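Local structure of hypothetical protein (Nostoc punctiforme, 2O62) at residues 88-96 with 106-114; 215-223 with 236-246. The protein is of unknown function, a cyanobacterial member of the DUF3598 family whose two halves both belong to the calycin clan of beta-barrel folds. All blocks are in the same frame, centred on the assembly; numbering follows the deposited sequence.

Overall arrangement
Both interactions pair neighbouring antiparallel strands of a beta hairpin, but in different halves of the chain. Interaction 1 belongs to the nine-stranded N-terminal sheet and is partly buried, running from a covered strand pair out to an exposed loop; interaction 2 lies in the ten-stranded C-terminal barrel and is buried. Their centres are about 19 Å apart, yet they touch where the halves pack together: Gln-109 reaches Ser-223, and Leu-96 lies against Ala-237. The chemistry follows the place in the fold. Both share a backbone ladder; to it interaction 1 adds an aromatic pair, a salt bridge and bridging waters, and interaction 2 adds small residues, a weak Trp-239 bond and one water.

Interaction 1: residues 88-96 with 106-114; sequences PFSEFGGEL and RLVQLFDRN
Phe-92 and Phe-111 lie side by side, their side chains pointing the same way and their rings inclined at 50°, with centroids 4.9 Å apart. Phe-92 CD2 sits over one face of the Phe-111 ring, toward its rim and 3.5 Å from Phe-111 CE1. With CG anti to the backbone N (chi1 -170°), the Phe-92 ring reaches this face while its own carbonyl O accepts from Phe-111 N. Pro-224, at the end of strand 219-224 in the C-terminal barrel, packs on both side chains.

At the other end Glu-95 stretches out fully and the Arg-106 chain bends at chi3, which brings NH1 to within 2.8 Å of Glu-95 OE2. This salt bridge uses the syn side of the carboxylate and the edge of the guanidinium, with the two planes 40° apart; Glu-125 engages Arg-106 NH2 as a second acidic partner. Between these ends runs the regular ladder of an antiparallel hairpin, strands 93-100 and 103-111 of the calycin-like N-terminal sheet. Paired bonds link Gly-94 with Gln-109 and Leu-96 with Leu-107, the bond from Leu-107 N to Leu-96 O being almost straight (2.8 Å).

Beyond the ladder, Glu-91 OE2 stands 4.1 Å above the centre of the Arg-113 guanidinium, so the attraction is one of charge without a directed N-H. Arg-113 NH1 instead donates to two waters at the guanidinium edge: one reaches Pro-88 O, the other Phe-89 O. A third water joins Phe-92 N to Asp-112 O, continuing the link between the two segments where direct pairing has ended.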
loop_
_atom_site.group_PDB
_atom_site.type_symbol
_atom_site.label_atom_id
_atom_site.label_comp_id
_atom_site.label_asym_id
_atom_site.label_seq_id
_atom_site.Cartn_x
_atom_site.Cartn_y
_atom_site.Cartn_z
ATOM N N PRO A 88 15.574 -10.274 -14.235
ATOM C CA PRO A 88 16.261 -9.313 -15.136
ATOM C C PRO A 88 15.372 -8.286 -15.860
ATOM O O PRO A 88 15.725 -7.093 -15.935
ATOM C CB PRO A 88 16.927 -10.220 -16.150
ATOM C CG PRO A 88 17.238 -11.438 -15.397
ATOM C CD PRO A 88 16.117 -11.627 -14.390
ATOM N N PHE A 89 14.242 -8.743 -16.379
ATOM C CA PHE A 89 13.289 -7.861 -17.069
ATOM C C PHE A 89 12.050 -7.502 -16.297
ATOM O O PHE A 89 11.244 -6.689 -16.752
ATOM C CB PHE A 89 12.894 -8.536 -18.362
ATOM C CG PHE A 89 13.987 -8.571 -19.331
ATOM C CD1 PHE A 89 14.216 -7.481 -20.160
ATOM C CD2 PHE A 89 14.820 -9.674 -19.423
ATOM C CE1 PHE A 89 15.246 -7.509 -21.044
ATOM C CE2 PHE A 89 15.861 -9.704 -20.321
ATOM C CZ PHE A 89 16.070 -8.634 -21.156
ATOM N N SER A 90 11.883 -8.099 -15.122
ATOM C CA SER A 90 10.703 -7.891 -14.309
ATOM C C SER A 90 11.046 -6.893 -13.265
ATOM O O SER A 90 11.638 -7.274 -12.264
ATOM C CB SER A 90 10.269 -9.161 -13.601
ATOM O OG SER A 90 9.736 -10.108 -14.517
ATOM N N GLU A 91 10.652 -5.628 -13.477
ATOM C CA GLU A 91 10.903 -4.560 -12.510
ATOM C C GLU A 91 10.144 -4.748 -11.205
ATOM O O GLU A 91 9.102 -5.364 -11.152
ATOM C CB GLU A 91 10.506 -3.196 -13.096
ATOM C CG GLU A 91 11.380 -2.737 -14.255
ATOM C CD GLU A 91 10.797 -1.578 -15.074
ATOM O OE1 GLU A 91 9.577 -1.298 -15.019
ATOM O OE2 GLU A 91 11.598 -0.978 -15.815
ATOM N N PHE A 92 10.661 -4.144 -10.144
ATOM C CA PHE A 92 9.970 -4.127 -8.864
ATOM C C PHE A 92 8.816 -3.094 -8.933
ATOM O O PHE A 92 8.799 -2.179 -9.756
ATOM C CB PHE A 92 10.939 -3.755 -7.756
ATOM C CG PHE A 92 10.390 -3.930 -6.355
ATOM C CD1 PHE A 92 9.814 -5.139 -5.967
ATOM C CD2 PHE A 92 10.523 -2.921 -5.436
ATOM C CE1 PHE A 92 9.364 -5.308 -4.702
ATOM C CE2 PHE A 92 10.087 -3.073 -4.153
ATOM C CZ PHE A 92 9.491 -4.264 -3.790
ATOM N N GLY A 93 7.837 -3.296 -8.075
ATOM C CA GLY A 93 6.636 -2.492 -8.041
ATOM C C GLY A 93 5.449 -3.290 -7.558
ATOM O O GLY A 93 5.614 -4.414 -7.084
ATOM N N GLY A 94 4.255 -2.714 -7.669
ATOM C CA GLY A 94 3.045 -3.427 -7.308
ATOM C C GLY A 94 2.100 -2.450 -6.610
ATOM O O GLY A 94 2.412 -1.274 -6.444
ATOM N N GLU A 95 0.951 -2.960 -6.182
ATOM C CA GLU A 95 -0.131 -2.134 -5.655
ATOM C C GLU A 95 -0.496 -2.571 -4.242
ATOM O O GLU A 95 -0.646 -3.771 -3.984
ATOM C CB GLU A 95 -1.350 -2.301 -6.542
ATOM C CG GLU A 95 -2.598 -1.570 -6.062
ATOM C CD GLU A 95 -3.813 -1.824 -6.936
ATOM O OE1 GLU A 95 -3.720 -2.622 -7.889
ATOM O OE2 GLU A 95 -4.872 -1.249 -6.668
ATOM N N LEU A 96 -0.668 -1.602 -3.356
ATOM C CA LEU A 96 -1.264 -1.824 -2.051
ATOM C C LEU A 96 -2.599 -1.090 -2.022
ATOM O O LEU A 96 -2.657 0.107 -2.208
ATOM C CB LEU A 96 -0.315 -1.285 -0.971
ATOM C CG LEU A 96 1.092 -1.937 -1.122
ATOM C CD1 LEU A 96 2.135 -1.102 -0.560
ATOM C CD2 LEU A 96 1.175 -3.260 -0.570
ATOM N N ARG A 106 -5.616 3.289 -3.002
ATOM C CA ARG A 106 -4.809 2.275 -3.665
ATOM C C ARG A 106 -3.548 2.947 -4.166
ATOM O O ARG A 106 -3.622 3.986 -4.827
ATOM C CB ARG A 106 -5.545 1.611 -4.788
ATOM C CG ARG A 106 -6.862 1.158 -4.362
ATOM C CD ARG A 106 -7.549 0.233 -5.347
ATOM N NE ARG A 106 -8.189 0.905 -6.467
ATOM C CZ ARG A 106 -7.969 0.631 -7.754
ATOM N NH1 ARG A 106 -7.049 -0.248 -8.135
ATOM N NH2 ARG A 106 -8.701 1.214 -8.689
ATOM N N LEU A 107 -2.409 2.401 -3.781
ATOM C CA LEU A 107 -1.138 2.998 -4.118
ATOM C C LEU A 107 -0.299 2.024 -4.934
ATOM O O LEU A 107 0.014 0.935 -4.474
ATOM C CB LEU A 107 -0.395 3.456 -2.842
ATOM C CG LEU A 107 0.802 4.425 -3.003
ATOM C CD1 LEU A 107 0.923 5.343 -1.827
ATOM C CD2 LEU A 107 2.084 3.665 -3.118
ATOM N N VAL A 108 0.080 2.445 -6.138
ATOM C CA VAL A 108 0.994 1.734 -6.989
ATOM C C VAL A 108 2.397 2.384 -6.985
ATOM O O VAL A 108 2.543 3.613 -7.140
ATOM C CB VAL A 108 0.483 1.712 -8.441
ATOM C CG1 VAL A 108 1.347 0.858 -9.295
ATOM C CG2 VAL A 108 -0.937 1.235 -8.484
ATOM N N GLN A 109 3.405 1.547 -6.767
ATOM C CA GLN A 109 4.801 1.914 -6.918
ATOM C C GLN A 109 5.400 1.259 -8.132
ATOM O O GLN A 109 5.124 0.080 -8.414
ATOM C CB GLN A 109 5.629 1.491 -5.690
ATOM C CG GLN A 109 5.159 2.097 -4.355
ATOM C CD GLN A 109 6.161 1.955 -3.227
ATOM O OE1 GLN A 109 7.387 2.075 -3.433
ATOM N NE2 GLN A 109 5.648 1.758 -2.018
ATOM N N LEU A 110 6.243 2.011 -8.826
ATOM C CA LEU A 110 6.839 1.617 -10.092
ATOM C C LEU A 110 8.323 1.921 -10.039
ATOM O O LEU A 110 8.717 3.057 -9.756
ATOM C CB LEU A 110 6.193 2.369 -11.249
ATOM C CG LEU A 110 4.690 2.193 -11.409
ATOM C CD1 LEU A 110 4.202 3.139 -12.458
ATOM C CD2 LEU A 110 4.312 0.748 -11.795
ATOM N N PHE A 111 9.142 0.887 -10.245
ATOM C CA PHE A 111 10.594 0.994 -10.243
ATOM C C PHE A 111 11.139 0.803 -11.642
ATOM O O PHE A 111 10.585 0.033 -12.448
ATOM C CB PHE A 111 11.231 -0.033 -9.265
ATOM C CG PHE A 111 10.903 0.247 -7.803
ATOM C CD1 PHE A 111 9.629 0.040 -7.305
ATOM C CD2 PHE A 111 11.875 0.782 -6.947
ATOM C CE1 PHE A 111 9.304 0.304 -5.974
ATOM C CE2 PHE A 111 11.537 1.055 -5.617
ATOM C CZ PHE A 111 10.252 0.818 -5.149
ATOM N N ASP A 112 12.256 1.451 -11.893
ATOM C CA ASP A 112 12.922 1.381 -13.177
ATOM C C ASP A 112 13.871 0.201 -13.300
ATOM O O ASP A 112 13.935 -0.665 -12.432
ATOM C CB ASP A 112 13.584 2.734 -13.500
ATOM C CG ASP A 112 14.782 3.048 -12.651
ATOM O OD1 ASP A 112 15.414 2.118 -12.150
ATOM O OD2 ASP A 112 15.087 4.258 -12.518
ATOM N N ARG A 113 14.600 0.143 -14.400
ATOM C CA ARG A 113 15.478 -0.990 -14.643
ATOM C C ARG A 113 16.710 -1.020 -13.762
ATOM O O ARG A 113 17.340 -2.063 -13.664
ATOM C CB ARG A 113 15.880 -1.038 -16.112
ATOM C CG ARG A 113 14.699 -1.298 -16.991
ATOM C CD ARG A 113 15.093 -1.377 -18.422
ATOM N NE ARG A 113 13.909 -1.228 -19.237
ATOM C CZ ARG A 113 13.049 -2.208 -19.480
ATOM N NH1 ARG A 113 13.232 -3.423 -18.966
ATOM N NH2 ARG A 113 11.999 -1.971 -20.211
ATOM N N ASN A 114 17.064 0.119 -13.177
ATOM C CA ASN A 114 18.200 0.214 -12.271
ATOM C C ASN A 114 17.768 0.025 -10.825
ATOM O O ASN A 114 18.557 0.220 -9.883
ATOM C CB ASN A 114 18.901 1.553 -12.430
ATOM C CG ASN A 114 19.409 1.789 -13.845
ATOM O OD1 ASN A 114 19.129 2.830 -14.447
ATOM N ND2 ASN A 114 20.126 0.827 -14.393
HETATM O O HOH W 1 15.351 -4.464 -17.302
HETATM O O HOH W 2 11.213 -5.202 -18.872
HETATM O O HOH W 3 13.129 -2.525 -10.462
#

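Interaction 2: residues 215-223 with 236-246; sequences LPDGASATS and EAGWLIQSDLR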
loop_
_atom_site.group_PDB
_atom_site.type_symbol
_atom_site.label_atom_id
_atom_site.label_comp_id
_atom_site.label_asym_id
_atom_site.label_seq_id
_atom_site.Cartn_x
_atom_site.Cartn_y
_atom_site.Cartn_z
ATOM N N LEU A 215 2.219 11.752 1.127
ATOM C CA LEU A 215 1.346 12.054 0.019
ATOM C C LEU A 215 -0.008 12.599 0.425
ATOM O O LEU A 215 -0.352 12.678 1.633
ATOM C CB LEU A 215 1.142 10.755 -0.783
ATOM C CG LEU A 215 2.370 10.207 -1.531
ATOM C CD1 LEU A 215 2.164 8.726 -1.889
ATOM C CD2 LEU A 215 2.683 11.069 -2.761
ATOM N N PRO A 216 -0.808 13.002 -0.582
ATOM C CA PRO A 216 -2.186 13.330 -0.286
ATOM C C PRO A 216 -3.030 12.190 0.359
ATOM O O PRO A 216 -2.690 10.974 0.304
ATOM C CB PRO A 216 -2.762 13.668 -1.665
ATOM C CG PRO A 216 -1.592 14.082 -2.486
ATOM C CD PRO A 216 -0.485 13.228 -2.018
ATOM N N ASP A 217 -4.142 12.612 0.949
ATOM C CA ASP A 217 -5.153 11.694 1.481
ATOM C C ASP A 217 -4.610 10.804 2.603
ATOM O O ASP A 217 -5.012 9.643 2.741
ATOM C CB ASP A 217 -5.709 10.829 0.358
ATOM C CG ASP A 217 -7.003 10.082 0.762
ATOM O OD1 ASP A 217 -7.904 10.684 1.424
ATOM O OD2 ASP A 217 -7.127 8.866 0.465
ATOM N N GLY A 218 -3.654 11.354 3.346
ATOM C CA GLY A 218 -3.007 10.679 4.490
ATOM C C GLY A 218 -2.168 9.473 4.094
ATOM O O GLY A 218 -1.787 8.659 4.938
ATOM N N ALA A 219 -1.792 9.405 2.803
ATOM C CA ALA A 219 -1.022 8.293 2.257
ATOM C C ALA A 219 0.487 8.453 2.403
ATOM O O ALA A 219 1.032 9.564 2.384
ATOM C CB ALA A 219 -1.359 8.099 0.817
ATOM N N SER A 220 1.175 7.333 2.535
ATOM C CA SER A 220 2.607 7.314 2.473
ATOM C C SER A 220 3.066 6.138 1.630
ATOM O O SER A 220 2.362 5.119 1.509
ATOM C CB SER A 220 3.230 7.270 3.882
ATOM O OG SER A 220 2.789 6.160 4.613
ATOM N N ALA A 221 4.220 6.300 1.014
ATOM C CA ALA A 221 4.855 5.203 0.309
ATOM C C ALA A 221 6.271 5.006 0.849
ATOM O O ALA A 221 7.049 5.951 0.901
ATOM C CB ALA A 221 4.919 5.512 -1.155
ATOM N N THR A 222 6.630 3.778 1.202
ATOM C CA THR A 222 7.998 3.464 1.641
ATOM C C THR A 222 8.643 2.562 0.584
ATOM O O THR A 222 8.095 1.521 0.243
ATOM C CB THR A 222 8.004 2.831 3.071
ATOM O OG1 THR A 222 7.453 3.785 3.984
ATOM C CG2 THR A 222 9.402 2.468 3.522
ATOM N N SER A 223 9.768 3.016 0.048
ATOM C CA SER A 223 10.425 2.439 -1.108
ATOM C C SER A 223 11.876 2.107 -0.804
ATOM O O SER A 223 12.588 2.962 -0.269
ATOM C CB SER A 223 10.454 3.404 -2.282
ATOM O OG SER A 223 9.119 3.812 -2.610
ATOM N N GLU A 236 5.877 -1.134 0.546
ATOM C CA GLU A 236 5.073 -0.694 1.696
ATOM C C GLU A 236 4.375 0.618 1.366
ATOM O O GLU A 236 4.886 1.479 0.629
ATOM C CB GLU A 236 5.865 -0.547 3.039
ATOM C CG GLU A 236 4.981 -0.127 4.331
ATOM C CD GLU A 236 5.757 -0.211 5.672
ATOM O OE1 GLU A 236 6.999 -0.269 5.577
ATOM O OE2 GLU A 236 5.162 -0.239 6.800
ATOM N N ALA A 237 3.163 0.709 1.897
ATOM C CA ALA A 237 2.367 1.915 1.868
ATOM C C ALA A 237 1.632 1.994 3.203
ATOM O O ALA A 237 1.470 1.007 3.907
ATOM C CB ALA A 237 1.352 1.843 0.715
ATOM N N GLY A 238 1.123 3.164 3.470
ATOM C CA GLY A 238 0.407 3.490 4.698
ATOM C C GLY A 238 -0.724 4.416 4.374
ATOM O O GLY A 238 -0.707 5.127 3.362
ATOM N N TRP A 239 -1.706 4.447 5.265
ATOM C CA TRP A 239 -2.821 5.352 5.135
ATOM C C TRP A 239 -3.268 5.780 6.506
ATOM O O TRP A 239 -3.715 4.931 7.269
ATOM C CB TRP A 239 -3.969 4.625 4.464
ATOM C CG TRP A 239 -5.116 5.459 4.044
ATOM C CD1 TRP A 239 -5.124 6.820 3.824
ATOM C CD2 TRP A 239 -6.424 5.004 3.761
ATOM N NE1 TRP A 239 -6.343 7.210 3.374
ATOM C CE2 TRP A 239 -7.170 6.120 3.331
ATOM C CE3 TRP A 239 -7.034 3.740 3.755
ATOM C CZ2 TRP A 239 -8.501 6.023 2.940
ATOM C CZ3 TRP A 239 -8.344 3.641 3.365
ATOM C CH2 TRP A 239 -9.077 4.779 2.959
ATOM N N LEU A 240 -3.154 7.082 6.794
ATOM C CA LEU A 240 -3.635 7.682 8.040
ATOM C C LEU A 240 -5.133 7.949 7.829
ATOM O O LEU A 240 -5.557 9.010 7.312
ATOM C CB LEU A 240 -2.888 8.975 8.347
ATOM C CG LEU A 240 -3.217 9.650 9.676
ATOM C CD1 LEU A 240 -2.734 8.769 10.842
ATOM C CD2 LEU A 240 -2.605 11.032 9.748
ATOM N N ILE A 241 -5.930 6.969 8.216
ATOM C CA ILE A 241 -7.364 6.965 7.946
ATOM C C ILE A 241 -8.121 8.001 8.773
ATOM O O ILE A 241 -9.070 8.613 8.288
ATOM C CB ILE A 241 -7.963 5.567 8.197
ATOM C CG1 ILE A 241 -7.302 4.532 7.296
ATOM C CG2 ILE A 241 -9.449 5.575 7.926
ATOM C CD1 ILE A 241 -7.569 3.103 7.671
ATOM N N GLN A 242 -7.722 8.141 10.042
ATOM C CA GLN A 242 -8.185 9.190 10.944
ATOM C C GLN A 242 -6.964 9.693 11.694
ATOM O O GLN A 242 -5.927 9.041 11.682
ATOM C CB GLN A 242 -9.194 8.619 11.971
ATOM C CG GLN A 242 -10.406 7.894 11.376
ATOM C CD GLN A 242 -11.329 8.814 10.538
ATOM O OE1 GLN A 242 -11.251 10.053 10.634
ATOM N NE2 GLN A 242 -12.204 8.206 9.718
ATOM N N SER A 243 -7.065 10.808 12.415
ATOM C CA SER A 243 -5.881 11.318 13.150
ATOM C C SER A 243 -5.258 10.272 14.093
ATOM O O SER A 243 -4.073 10.343 14.380
ATOM C CB SER A 243 -6.189 12.602 13.930
ATOM O OG SER A 243 -7.079 12.324 14.992
ATOM N N ASP A 244 -6.050 9.303 14.556
ATOM C CA ASP A 244 -5.581 8.307 15.549
ATOM C C ASP A 244 -5.701 6.873 15.047
ATOM O O ASP A 244 -5.641 5.926 15.823
ATOM C CB ASP A 244 -6.373 8.474 16.849
ATOM C CG ASP A 244 -7.893 8.412 16.621
ATOM O OD1 ASP A 244 -8.377 8.074 15.480
ATOM O OD2 ASP A 244 -8.617 8.743 17.582
ATOM N N LEU A 245 -5.842 6.707 13.736
ATOM C CA LEU A 245 -5.949 5.397 13.119
ATOM C C LEU A 245 -5.146 5.320 11.814
ATOM O O LEU A 245 -5.393 6.087 10.868
ATOM C CB LEU A 245 -7.419 5.050 12.849
ATOM C CG LEU A 245 -7.674 3.686 12.198
ATOM C CD1 LEU A 245 -7.325 2.563 13.128
ATOM C CD2 LEU A 245 -9.155 3.601 11.703
ATOM N N ARG A 246 -4.205 4.370 11.734
ATOM C CA ARG A 246 -3.374 4.213 10.558
ATOM C C ARG A 246 -3.267 2.760 10.191
ATOM O O ARG A 246 -3.189 1.885 11.073
ATOM C CB ARG A 246 -1.985 4.736 10.835
ATOM C CG ARG A 246 -1.057 4.733 9.625
ATOM C CD ARG A 246 -0.162 5.961 9.623
ATOM N NE ARG A 246 0.826 5.981 8.525
ATOM C CZ ARG A 246 2.112 5.678 8.648
ATOM N NH1 ARG A 246 2.597 5.202 9.786
ATOM N NH2 ARG A 246 2.931 5.808 7.592
HETATM O O HOH W 4 0.409 7.144 5.970
#
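Ser-220 and Gly-238 exchange a pair of 3.0 Å backbone bonds, Ser-220 N to Gly-238 O and Gly-238 N to Ser-220 O, within an antiparallel hairpin of the C-terminal barrel. Thr-222 N donates to Glu-236 O, with only a weak return bond, and Leu-240 N points almost straight (175°) at Gly-218 O, 2.8 Å away.

Among the side chains, Trp-239 has CG anti to its backbone N (chi1 -170°), which carries the NE1 edge of the indole to the Asp-217 carbonyl. The bond from NE1 to Asp-217 O is short at 2.8 Å but weak, being bent to 119°; the Asp-217 carboxylate makes a salt bridge with Arg-103. Thr-222 and Glu-236 run side by side, CB to CB at 4.0 Å. Ser-220 OG lies 3.6 Å from Gly-238 CA, over a residue with no side chain.

One water links three polar groups: it donates to Gly-218 O, accepts from Arg-246 NE at the guanidinium edge, and lies 2.9 Å from Ser-220 OG. Arg-246 NH2 also bonds a glycerol, probably from the crystallisation liquor. A buried arginine is thus tied through water to Gly-218 and Ser-220, at the start of strand 219-224, and its charge probably polarises the water that donates to Gly-218 O, which also accepts from Leu-240 N.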